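Fatty acid CoA ligase (Marinactinospora thermotolerans, PDB 6SQ8) belongs to the AMP-binding (ANL) enzyme family, with a large AMP-binding domain and a small C-terminal domain, and binds adenosine monophosphate. Local coordinates at residues Ala426-Pro431 and Lys491-Phe496. Residues are numbered along the deposited sequence; the frame is centred on the assembly and turned at random.
Sequences AVVGVP and KVRTWF
V428 fills the angle between V492, R493 and F496, and the densest packing of the contact lies around its two methyls. CG1 of V428 reaches CG1 of V492 at 3.7 Å. CG2 of V428 meets CD2 of F496 at 4.0 Å, the two side chains crossing at nearly a right angle, while CG1 of V492 lies in the ring plane at the edge of F496. V492 spans two partners because its CG1 stands anti to the backbone N (chi1 170°), which leaves CG2 for CB of A426, 4.0 Å away. CG1 of V430 packs on CB of F496 at 3.9 Å. The aliphatic part of R493 packs on V428 and G429, its CG 3.4 Å from G429 O, a van der Waals approach. The looser, outer side starts at its guanidinium, which a bend at chi3 (-100°) turns to a salt bridge of NH2 with D398. There too, OG1 of exposed T494 hydrogen-bonds to K491 O on a lone pair. Apolar packing thus lays the C-terminal helix 489-494 and following F496 against edge strand 422-432 of the C-terminal domain's three-stranded sheet; F496 continues onto strands 438-445 and 472-475, and V427 faces helix 409-418.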
loop_
_atom_site.group_PDB
_atom_site.type_symbol
_atom_site.label_atom_id
_atom_site.label_comp_id
_atom_site.label_asym_id
_atom_site.label_seq_id
_atom_site.Cartn_x
_atom_site.Cartn_y
_atom_site.Cartn_z
ATOM N N ALA A 426 15.206 3.227 13.305
ATOM C CA ALA A 426 14.591 4.484 12.885
ATOM C C ALA A 426 15.515 5.629 13.290
ATOM O O ALA A 426 15.773 5.793 14.447
ATOM C CB ALA A 426 13.213 4.621 13.483
ATOM N N VAL A 427 16.026 6.367 12.305
ATOM C CA VAL A 427 16.936 7.487 12.522
ATOM C C VAL A 427 16.191 8.791 12.219
ATOM O O VAL A 427 15.571 8.939 11.173
ATOM C CB VAL A 427 18.172 7.326 11.625
ATOM C CG1 VAL A 427 19.081 8.531 11.655
ATOM C CG2 VAL A 427 18.949 6.064 11.952
ATOM N N VAL A 428 16.282 9.733 13.155
ATOM C CA VAL A 428 15.580 11.003 13.113
ATOM C C VAL A 428 16.557 12.106 13.525
ATOM O O VAL A 428 17.572 11.829 14.167
ATOM C CB VAL A 428 14.375 10.997 14.056
ATOM C CG1 VAL A 428 13.362 9.938 13.670
ATOM C CG2 VAL A 428 14.805 10.802 15.497
ATOM N N GLY A 429 16.230 13.345 13.152
ATOM C CA GLY A 429 16.908 14.544 13.646
ATOM C C GLY A 429 16.067 15.290 14.679
ATOM O O GLY A 429 14.832 15.316 14.604
ATOM N N VAL A 430 16.731 15.874 15.680
ATOM C CA VAL A 430 16.110 16.861 16.566
ATOM C C VAL A 430 16.999 18.100 16.551
ATOM O O VAL A 430 18.194 17.989 16.301
ATOM C CB VAL A 430 15.890 16.319 17.992
ATOM C CG1 VAL A 430 15.143 14.993 17.978
ATOM C CG2 VAL A 430 17.191 16.184 18.760
ATOM N N PRO A 431 16.461 19.312 16.801
ATOM C CA PRO A 431 17.228 20.533 16.544
ATOM C C PRO A 431 18.349 20.669 17.588
ATOM O O PRO A 431 18.165 20.218 18.726
ATOM C CB PRO A 431 16.185 21.663 16.646
ATOM C CG PRO A 431 14.824 20.964 16.795
ATOM C CD PRO A 431 15.118 19.582 17.348
ATOM N N LYS A 491 6.651 9.985 15.982
ATOM C CA LYS A 491 6.655 9.418 17.328
ATOM C C LYS A 491 8.107 9.257 17.802
ATOM O O LYS A 491 8.457 9.695 18.895
ATOM C CB LYS A 491 5.881 8.095 17.374
ATOM C CG LYS A 491 5.592 7.568 18.775
ATOM C CD LYS A 491 4.405 6.623 18.819
ATOM C CE LYS A 491 4.070 6.172 20.227
ATOM N N VAL A 492 8.957 8.653 16.964
ATOM C CA VAL A 492 10.360 8.405 17.311
ATOM C C VAL A 492 11.029 9.745 17.642
ATOM O O VAL A 492 11.788 9.836 18.591
ATOM C CB VAL A 492 11.096 7.636 16.194
ATOM C CG1 VAL A 492 12.596 7.590 16.424
ATOM C CG2 VAL A 492 10.567 6.224 16.049
ATOM N N ARG A 493 10.705 10.777 16.873
ATOM C CA ARG A 493 11.269 12.112 17.066
ATOM C C ARG A 493 10.954 12.623 18.482
ATOM O O ARG A 493 11.795 13.276 19.094
ATOM C CB ARG A 493 10.739 13.079 15.998
ATOM C CG ARG A 493 11.822 13.794 15.209
ATOM C CD ARG A 493 11.280 14.516 13.988
ATOM N NE ARG A 493 11.473 13.801 12.729
ATOM C CZ ARG A 493 10.499 13.434 11.896
ATOM N NH1 ARG A 493 9.232 13.618 12.237
ATOM N NH2 ARG A 493 10.788 12.861 10.738
ATOM N N THR A 494 9.763 12.309 19.009
ATOM C CA THR A 494 9.333 12.809 20.337
ATOM C C THR A 494 10.144 12.154 21.467
ATOM O O THR A 494 10.291 12.734 22.547
ATOM C CB THR A 494 7.837 12.591 20.627
ATOM O OG1 THR A 494 7.615 11.222 20.961
ATOM C CG2 THR A 494 6.924 12.986 19.488
ATOM N N TRP A 495 10.637 10.937 21.224
ATOM C CA TRP A 495 11.419 10.193 22.202
ATOM C C TRP A 495 12.735 10.907 22.530
ATOM O O TRP A 495 13.327 10.611 23.560
ATOM C CB TRP A 495 11.723 8.777 21.705
ATOM C CG TRP A 495 10.534 7.887 21.550
ATOM C CD1 TRP A 495 9.275 8.095 22.029
ATOM C CD2 TRP A 495 10.505 6.608 20.894
ATOM N NE1 TRP A 495 8.460 7.046 21.695
ATOM C CE2 TRP A 495 9.191 6.107 21.019
ATOM C CE3 TRP A 495 11.453 5.833 20.222
ATOM C CZ2 TRP A 495 8.803 4.880 20.474
ATOM C CZ3 TRP A 495 11.070 4.619 19.690
ATOM C CH2 TRP A 495 9.763 4.153 19.813
ATOM N N PHE A 496 13.206 11.788 21.636
ATOM C CA PHE A 496 14.551 12.360 21.712
ATOM C C PHE A 496 14.498 13.888 21.903
ATOM O O PHE A 496 15.537 14.555 21.718
ATOM C CB PHE A 496 15.352 12.012 20.443
ATOM C CG PHE A 496 15.714 10.558 20.261
ATOM C CD1 PHE A 496 16.774 9.981 20.950
ATOM C CD2 PHE A 496 15.018 9.761 19.370
ATOM C CE1 PHE A 496 17.091 8.638 20.776
ATOM C CE2 PHE A 496 15.342 8.419 19.203
ATOM C CZ PHE A 496 16.387 7.862 19.892
#